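Local structure of B12-binding domain-containing protein (Kitasatospora setae, 6WTE) at residues R69-V74 and S109-A114; N11-P16 and R80-E85. The protein is a cobalamin- and [4Fe-4S]-cluster-binding methyltransferase of the radical SAM superfamily, which appears to transfer its methyl group by a non-radical route. One frame throughout, in Å; residues are numbered along the deposited sequence. Where two conformers were deposited one is given.

Contact 1 of 2, residues R69-V74 and S109-A114; sequences RNTDTV and STMPFA
The methyl CG2 of T71 carries this small, buried contact: it lies 4.0 Å from OG1 of T110 and an equal 4.0 Å from SD of M111. It joins two loops at the C-terminal side of the parallel strands of the B12-binding domain, one following strand 63-67 and carrying cobalamin-binding residues, the other running into helix 112-119. M111 is the N-cap residue of that helix, and a bend at chi3 (-54°) turns its CE away from the thioether's meeting with T71. No hydrogen bond crosses between the segments, and the hydroxyl of T110 is instead bonded to O of G107. Replacing T71 by an alanine is likely to open a gap beside the M111 sulfur and to leave OD1 of D72 without its hydroxyl partner. F414 packs on both T71 and T110. On the ligand side, the backbone N of T71 and ND2 of N70 bond cobalamin, and NH2 of R69 reaches OD1 of N70 at 3.0 Å, in the carbonyl plane and on a lone pair. D72 fixes the loop further out through an Asx turn and a salt bridge to R412; its OD1 takes OG1 of T71 at 2.8 Å on the anti side, 20° out of the carboxylate plane.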
ATOM      1  N   ARG A  69       4.901  -6.947   0.078  1.00 11.14           N
ATOM      2  CA  ARG A  69       3.891  -5.896   0.032  1.00 12.60           C
ATOM      3  C   ARG A  69       4.286  -4.685   0.867  1.00 10.11           C
ATOM      4  O   ARG A  69       4.092  -3.542   0.437  1.00 11.74           O
ATOM      5  CB  ARG A  69       2.553  -6.453   0.512  1.00 10.15           C
ATOM      6  CG  ARG A  69       1.371  -5.496   0.382  1.00 11.77           C
ATOM      7  CD  ARG A  69       0.200  -6.069   1.163  1.00 12.87           C
ATOM      8  NE  ARG A  69      -1.072  -5.407   0.871  1.00 10.26           N
ATOM      9  CZ  ARG A  69      -1.472  -4.274   1.433  1.00 16.32           C
ATOM     10  NH1 ARG A  69      -2.649  -3.764   1.097  1.00 15.11           N
ATOM     11  NH2 ARG A  69      -0.709  -3.657   2.327  1.00 13.36           N
ATOM     12  N   ASN A  70       4.789  -4.916   2.078  1.00 12.38           N
ATOM     13  CA  ASN A  70       5.118  -3.858   3.022  1.00 13.64           C
ATOM     14  C   ASN A  70       6.595  -3.943   3.383  1.00 11.36           C
ATOM     15  O   ASN A  70       7.099  -5.028   3.686  1.00 13.14           O
ATOM     16  CB  ASN A  70       4.276  -3.965   4.299  1.00 14.21           C
ATOM     17  CG  ASN A  70       2.812  -4.276   4.018  1.00 12.67           C
ATOM     18  OD1 ASN A  70       2.201  -3.701   3.120  1.00 13.13           O
ATOM     19  ND2 ASN A  70       2.247  -5.191   4.795  1.00 13.49           N
ATOM     20  N   THR A  71       7.287  -2.805   3.338  1.00 13.44           N
ATOM     21  CA  THR A  71       8.660  -2.773   3.837  1.00 13.27           C
ATOM     22  C   THR A  71       8.704  -2.600   5.347  1.00 12.19           C
ATOM     23  O   THR A  71       9.603  -3.131   6.006  1.00 12.00           O
ATOM     24  CB  THR A  71       9.438  -1.633   3.180  1.00 11.62           C
ATOM     25  OG1 THR A  71       8.749  -0.394   3.414  1.00 13.25           O
ATOM     26  CG2 THR A  71       9.559  -1.864   1.690  1.00 10.46           C
ATOM     27  N   ASP A  72       7.753  -1.844   5.893  1.00 12.86           N
ATOM     28  CA  ASP A  72       7.643  -1.571   7.319  1.00 12.59           C
ATOM     29  C   ASP A  72       6.216  -1.103   7.565  1.00 11.82           C
ATOM     30  O   ASP A  72       5.408  -1.031   6.638  1.00 11.75           O
ATOM     31  CB  ASP A  72       8.679  -0.535   7.794  1.00 11.77           C
ATOM     32  CG  ASP A  72       8.560   0.805   7.089  1.00 16.90           C
ATOM     33  OD1 ASP A  72       8.863   0.873   5.880  1.00 15.03           O
ATOM     34  OD2 ASP A  72       8.181   1.801   7.757  1.00 13.68           O
ATOM     35  N   THR A  73       5.907  -0.783   8.822  1.00 11.91           N
ATOM     36  CA  THR A  73       4.554  -0.333   9.128  1.00 14.50           C
ATOM     37  C   THR A  73       4.270   1.060   8.589  1.00 18.41           C
ATOM     38  O   THR A  73       3.098   1.428   8.475  1.00 16.17           O
ATOM     39  CB  THR A  73       4.300  -0.344  10.637  1.00 21.21           C
ATOM     40  OG1 THR A  73       5.113   0.654  11.267  1.00 17.41           O
ATOM     41  CG2 THR A  73       4.613  -1.714  11.225  1.00 19.99           C
ATOM     42  N   VAL A  74       5.313   1.842   8.285  1.00 14.47           N
ATOM     43  CA  VAL A  74       5.217   3.168   7.671  1.00 16.76           C
ATOM     44  C   VAL A  74       4.724   4.187   8.704  1.00 17.67           C
ATOM     45  O   VAL A  74       4.604   5.382   8.414  1.00 19.36           O
ATOM     46  CB  VAL A  74       4.358   3.101   6.385  1.00 21.22           C
ATOM     47  CG1 VAL A  74       4.063   4.460   5.775  1.00 27.00           C
ATOM     48  CG2 VAL A  74       5.083   2.247   5.347  1.00 21.09           C
ATOM     49  N   SER A 109       8.694  -2.402  -4.685  1.00  9.84           N
ATOM     50  CA  SER A 109       8.964  -1.456  -5.763  1.00 10.26           C
ATOM     51  C   SER A 109       9.377  -0.071  -5.274  1.00 10.25           C
ATOM     52  O   SER A 109       9.804   0.749  -6.099  1.00 11.07           O
ATOM     53  CB  SER A 109       7.729  -1.337  -6.663  1.00  9.59           C
ATOM     54  OG  SER A 109       7.489  -2.557  -7.354  1.00 12.73           O
ATOM     55  N   THR A 110       9.273   0.219  -3.972  1.00  9.43           N
ATOM     56  CA  THR A 110       9.809   1.482  -3.480  1.00  9.45           C
ATOM     57  C   THR A 110      11.324   1.445  -3.333  1.00 10.98           C
ATOM     58  O   THR A 110      11.958   2.501  -3.262  1.00 12.22           O
ATOM     59  CB  THR A 110       9.189   1.862  -2.134  1.00 11.21           C
ATOM     60  OG1 THR A 110       9.712   1.012  -1.108  1.00 11.57           O
ATOM     61  CG2 THR A 110       7.648   1.726  -2.176  1.00  9.99           C
ATOM     62  N   MET A 111      11.914   0.262  -3.291  1.00  9.92           N
ATOM     63  CA  MET A 111      13.358   0.143  -3.155  1.00 11.05           C
ATOM     64  C   MET A 111      13.795  -1.206  -3.714  1.00  9.86           C
ATOM     65  O   MET A 111      14.404  -2.010  -2.995  1.00 11.31           O
ATOM     66  CB  MET A 111      13.763   0.292  -1.686  1.00 10.57           C
ATOM     67  CG  MET A 111      12.843  -0.500  -0.748  1.00  9.93           C
ATOM     68  SD  MET A 111      13.265  -0.389   1.000  1.00 13.32           S
ATOM     69  CE  MET A 111      14.988  -0.898   0.990  1.00 13.02           C
ATOM     70  N   PRO A 112      13.526  -1.484  -4.992  1.00  9.77           N
ATOM     71  CA  PRO A 112      13.703  -2.860  -5.481  1.00 11.64           C
ATOM     72  C   PRO A 112      15.151  -3.255  -5.675  1.00 11.12           C
ATOM     73  O   PRO A 112      15.469  -4.435  -5.499  1.00 11.47           O
ATOM     74  CB  PRO A 112      12.930  -2.863  -6.806  1.00 12.20           C
ATOM     75  CG  PRO A 112      13.060  -1.448  -7.283  1.00  9.89           C
ATOM     76  CD  PRO A 112      13.031  -0.586  -6.050  1.00 10.59           C
ATOM     77  N   PHE A 113      16.040  -2.327  -6.047  1.00 10.14           N
ATOM     78  CA  PHE A 113      17.447  -2.692  -6.182  1.00 10.39           C
ATOM     79  C   PHE A 113      18.059  -3.012  -4.823  1.00 10.55           C
ATOM     80  O   PHE A 113      18.796  -3.996  -4.684  1.00 11.70           O
ATOM     81  CB  PHE A 113      18.235  -1.564  -6.862  1.00 10.51           C
ATOM     82  CG  PHE A 113      17.881  -1.351  -8.306  1.00 10.45           C
ATOM     83  CD1 PHE A 113      16.738  -0.656  -8.657  1.00 11.67           C
ATOM     84  CD2 PHE A 113      18.702  -1.834  -9.312  1.00 11.11           C
ATOM     85  CE1 PHE A 113      16.416  -0.446  -9.993  1.00 12.62           C
ATOM     86  CE2 PHE A 113      18.386  -1.627 -10.645  1.00 13.32           C
ATOM     87  CZ  PHE A 113      17.243  -0.935 -10.984  1.00 12.54           C
ATOM     88  N   ALA A 114      17.776  -2.181  -3.817  1.00 10.88           N
ATOM     89  CA  ALA A 114      18.269  -2.453  -2.472  1.00 12.38           C
ATOM     90  C   ALA A 114      17.770  -3.797  -1.970  1.00 10.72           C
ATOM     91  O   ALA A 114      18.514  -4.547  -1.334  1.00 10.96           O
ATOM     92  CB  ALA A 114      17.844  -1.339  -1.516  1.00 10.77           C
TER

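Contact 2 of 2, residues N11-P16 and R80-E85; sequences NKVHPP and RPFVGE. With EDO (1,2-ethanediol), chain H.
K12 and E85 face each other with opposite charges, NZ of the lysine lying 3.3 Å from OE2 of the glutamate in a salt bridge whose hydrogen bond is weak. The ammonium has a second partner in an ordered water, which accepts from K12 NZ at 2.7 Å and donates to the backbone O of E85. The lysine thus meets E85 twice, weakly at the carboxylate and through water at the carbonyl. A bend at chi3 (-62°) in the otherwise extended outer chain of K12 turns NZ to these partners. A bound 1,2-ethanediol, probably from the crystallisation liquor, occupies both carboxylate oxygens: its O1 donates to OE1 of E85 at 2.7 Å, while its O2 donates to OE2 over a doubtfully short distance. In one of its two conformers R80 brings NH2 toward diol O2, a doubtful contact. The contact lies at the cobalamin end of the B12-binding domain, where the loop after strand 4-9 meets the first turn of helix 83-96. Here the apolar component is V13 against F82: CG2 of the valine comes to 3.5 Å from CZ of the phenylalanine, obliquely to the ring, and the two side chains cross at about a right angle. N11 folds the start of the loop in an Asx turn, its OD1 accepting from N of V13 at 3.0 Å with an N-H...O angle of 163° but the donor tilted 34° from the carbonyl plane. The amide's other end, ND2, donates to O44 of cobalamin.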
ATOM      1  N   ASN A  11       3.770 -12.407   3.959  1.00 12.46           N
ATOM      2  CA  ASN A  11       3.115 -11.435   4.824  1.00 14.47           C
ATOM      3  C   ASN A  11       2.630 -12.105   6.101  1.00 18.23           C
ATOM      4  O   ASN A  11       1.803 -13.018   6.056  1.00 16.67           O
ATOM      5  CB  ASN A  11       1.951 -10.787   4.076  1.00 13.59           C
ATOM      6  CG  ASN A  11       1.484  -9.498   4.725  1.00 16.27           C
ATOM      7  OD1 ASN A  11       1.783  -9.226   5.889  1.00 15.04           O
ATOM      8  ND2 ASN A  11       0.755  -8.694   3.968  1.00 16.08           N
ATOM      9  N   LYS A  12       3.156 -11.671   7.244  1.00 17.18           N
ATOM     10  CA  LYS A  12       2.738 -12.226   8.524  1.00 18.80           C
ATOM     11  C   LYS A  12       1.867 -11.265   9.326  1.00 22.51           C
ATOM     12  O   LYS A  12       1.607 -11.516  10.506  1.00 21.80           O
ATOM     13  CB  LYS A  12       3.962 -12.655   9.337  1.00 24.33           C
ATOM     14  CG  LYS A  12       4.738 -13.805   8.694  1.00 23.65           C
ATOM     15  CD  LYS A  12       5.797 -14.370   9.624  1.00 26.06           C
ATOM     16  CE  LYS A  12       6.846 -13.332   9.987  1.00 26.71           C
ATOM     17  NZ  LYS A  12       7.979 -13.959  10.729  1.00 24.51           N
ATOM     18  N   VAL A  13       1.394 -10.185   8.713  1.00 17.33           N
ATOM     19  CA  VAL A  13       0.590  -9.196   9.425  1.00 16.78           C
ATOM     20  C   VAL A  13      -0.821  -9.730   9.632  1.00 20.10           C
ATOM     21  O   VAL A  13      -1.476 -10.178   8.684  1.00 19.49           O
ATOM     22  CB  VAL A  13       0.559  -7.863   8.663  1.00 18.53           C
ATOM     23  CG1 VAL A  13      -0.482  -6.927   9.270  1.00 19.64           C
ATOM     24  CG2 VAL A  13       1.935  -7.204   8.686  1.00 21.41           C
ATOM     25  N   HIS A  14      -1.295  -9.667  10.873  1.00 18.98           N
ATOM     26  CA  HIS A  14      -2.709  -9.800  11.174  1.00 20.06           C
ATOM     27  C   HIS A  14      -3.221  -8.492  11.774  1.00 22.68           C
ATOM     28  O   HIS A  14      -2.487  -7.815  12.498  1.00 23.87           O
ATOM     29  CB  HIS A  14      -2.986 -10.956  12.141  1.00 21.94           C
ATOM     30  CG  HIS A  14      -2.778 -12.311  11.539  1.00 22.09           C
ATOM     31  ND1 HIS A  14      -3.601 -13.382  11.813  1.00 27.73           N
ATOM     32  CD2 HIS A  14      -1.837 -12.770  10.679  1.00 22.18           C
ATOM     33  CE1 HIS A  14      -3.178 -14.442  11.148  1.00 27.45           C
ATOM     34  NE2 HIS A  14      -2.109 -14.099  10.453  1.00 24.03           N
ATOM     35  N   PRO A  15      -4.477  -8.103  11.497  1.00 20.52           N
ATOM     36  CA  PRO A  15      -5.494  -8.802  10.698  1.00 22.67           C
ATOM     37  C   PRO A  15      -5.071  -9.023   9.247  1.00 21.45           C
ATOM     38  O   PRO A  15      -4.435  -8.159   8.647  1.00 18.92           O
ATOM     39  CB  PRO A  15      -6.712  -7.872  10.780  1.00 21.93           C
ATOM     40  CG  PRO A  15      -6.175  -6.550  11.187  1.00 24.49           C
ATOM     41  CD  PRO A  15      -4.990  -6.835  12.045  1.00 26.03           C
ATOM     42  N   PRO A  16      -5.414 -10.189   8.707  1.00 22.86           N
ATOM     43  CA  PRO A  16      -4.823 -10.621   7.437  1.00 19.45           C
ATOM     44  C   PRO A  16      -5.498  -9.990   6.232  1.00 16.29           C
ATOM     45  O   PRO A  16      -6.719  -9.814   6.192  1.00 17.80           O
ATOM     46  CB  PRO A  16      -5.038 -12.139   7.459  1.00 19.33           C
ATOM     47  CG  PRO A  16      -6.299 -12.305   8.250  1.00 21.96           C
ATOM     48  CD  PRO A  16      -6.278 -11.224   9.303  1.00 19.50           C
ATOM     49  N   ARG A  80       9.113   0.140  12.478  1.00 15.45           N
ATOM     50  CA  ARG A  80       9.150  -1.311  12.615  0.50 17.06           C
ATOM     51  C   ARG A  80       9.246  -1.940  11.234  1.00 15.57           C
ATOM     52  O   ARG A  80       8.259  -1.942  10.485  1.00 16.11           O
ATOM     53  CB  ARG A  80       7.920  -1.838  13.355  0.50 19.11           C
ATOM     54  CG  ARG A  80       7.838  -3.361  13.343  0.50 21.56           C
ATOM     55  CD  ARG A  80       7.081  -3.913  14.537  0.50 25.49           C
ATOM     56  NE  ARG A  80       7.034  -5.372  14.503  0.50 26.80           N
ATOM     57  CZ  ARG A  80       6.014  -6.076  14.023  0.50 28.92           C
ATOM     58  NH1 ARG A  80       4.946  -5.454  13.539  0.50 30.03           N
ATOM     59  NH2 ARG A  80       6.060  -7.401  14.028  0.50 30.24           N
ATOM     60  N   PRO A  81      10.403  -2.470  10.850  1.00 13.83           N
ATOM     61  CA  PRO A  81      10.553  -3.036   9.508  1.00 14.26           C
ATOM     62  C   PRO A  81       9.986  -4.441   9.398  1.00 12.63           C
ATOM     63  O   PRO A  81       9.898  -5.184  10.377  1.00 16.59           O
ATOM     64  CB  PRO A  81      12.072  -3.063   9.313  1.00 14.98           C
ATOM     65  CG  PRO A  81      12.594  -3.289  10.683  1.00 16.91           C
ATOM     66  CD  PRO A  81      11.664  -2.531  11.610  1.00 15.89           C
ATOM     67  N   PHE A  82       9.596  -4.793   8.171  1.00 11.58           N
ATOM     68  CA  PHE A  82       9.251  -6.164   7.826  1.00 14.57           C
ATOM     69  C   PHE A  82      10.302  -6.860   6.967  1.00 13.61           C
ATOM     70  O   PHE A  82      10.268  -8.089   6.862  1.00 13.37           O
ATOM     71  CB  PHE A  82       7.917  -6.213   7.064  1.00 11.28           C
ATOM     72  CG  PHE A  82       6.733  -5.728   7.858  1.00 13.37           C
ATOM     73  CD1 PHE A  82       6.362  -6.362   9.033  1.00 20.95           C
ATOM     74  CD2 PHE A  82       5.970  -4.665   7.404  1.00 13.15           C
ATOM     75  CE1 PHE A  82       5.262  -5.926   9.756  1.00 22.72           C
ATOM     76  CE2 PHE A  82       4.868  -4.225   8.122  1.00 17.39           C
ATOM     77  CZ  PHE A  82       4.518  -4.854   9.299  1.00 18.94           C
ATOM     78  N   VAL A  83      11.230  -6.115   6.354  1.00 14.48           N
ATOM     79  CA  VAL A  83      12.115  -6.735   5.367  1.00 12.75           C
ATOM     80  C   VAL A  83      13.083  -7.720   6.011  1.00 13.21           C
ATOM     81  O   VAL A  83      13.553  -8.650   5.346  1.00 13.85           O
ATOM     82  CB  VAL A  83      12.873  -5.659   4.564  1.00 12.74           C
ATOM     83  CG1 VAL A  83      11.899  -4.760   3.814  1.00 12.85           C
ATOM     84  CG2 VAL A  83      13.772  -4.845   5.481  1.00 15.43           C
ATOM     85  N   GLY A  84      13.408  -7.548   7.295  1.00 14.84           N
ATOM     86  CA  GLY A  84      14.234  -8.538   7.969  1.00 15.35           C
ATOM     87  C   GLY A  84      13.525  -9.873   8.102  1.00 16.83           C
ATOM     88  O   GLY A  84      14.121 -10.932   7.877  1.00 15.95           O
ATOM     89  N   GLU A  85      12.240  -9.840   8.462  1.00 16.26           N
ATOM     90  CA  GLU A  85      11.438 -11.057   8.486  1.00 13.14           C
ATOM     91  C   GLU A  85      11.268 -11.639   7.090  1.00 14.11           C
ATOM     92  O   GLU A  85      11.263 -12.865   6.923  1.00 16.23           O
ATOM     93  CB  GLU A  85      10.070 -10.772   9.107  1.00 17.47           C
ATOM     94  CG  GLU A  85      10.120 -10.406  10.576  1.00 19.99           C
ATOM     95  CD  GLU A  85       8.752 -10.057  11.125  1.00 24.13           C
ATOM     96  OE1 GLU A  85       8.212  -8.995  10.750  1.00 24.41           O
ATOM     97  OE2 GLU A  85       8.204 -10.860  11.904  1.00 32.95           O
TER
HETATM   98  C1  EDO H 806       4.578  -9.387  11.186  1.00 22.48           C
HETATM   99  O1  EDO H 806       5.638  -9.661  10.264  1.00 27.86           O
HETATM  100  C2  EDO H 806       4.727 -10.292  12.403  1.00 33.88           C
HETATM  101  O2  EDO H 806       6.079 -10.232  12.872  1.00 37.02           O
HETATM  102  O   HOH W   1      10.141 -14.328   9.143  1.00 19.26           O

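Contacts 1 and 2, whose centres are 12 Å apart, are joined by the main chain: O of T71 lies 2.7 Å from N of F82, and N of T73 lies 3.1 Å from O of R80, both probable hydrogen bonds. These bonds link the two contacts, so all four segments are joined through 69-74 and 80-85, and the F82 ring also packs on the 69-74 loop, its CE2 3.4 Å from C of D72. At cobalamin N11 and N70, one from each contact, both donate through ND2 to ligand atom O44. The side chains of T71 and V13 each come within about 3 Å of the cofactor. The iron-sulfur cluster is more distant, about 11 Å from the T110 side chain.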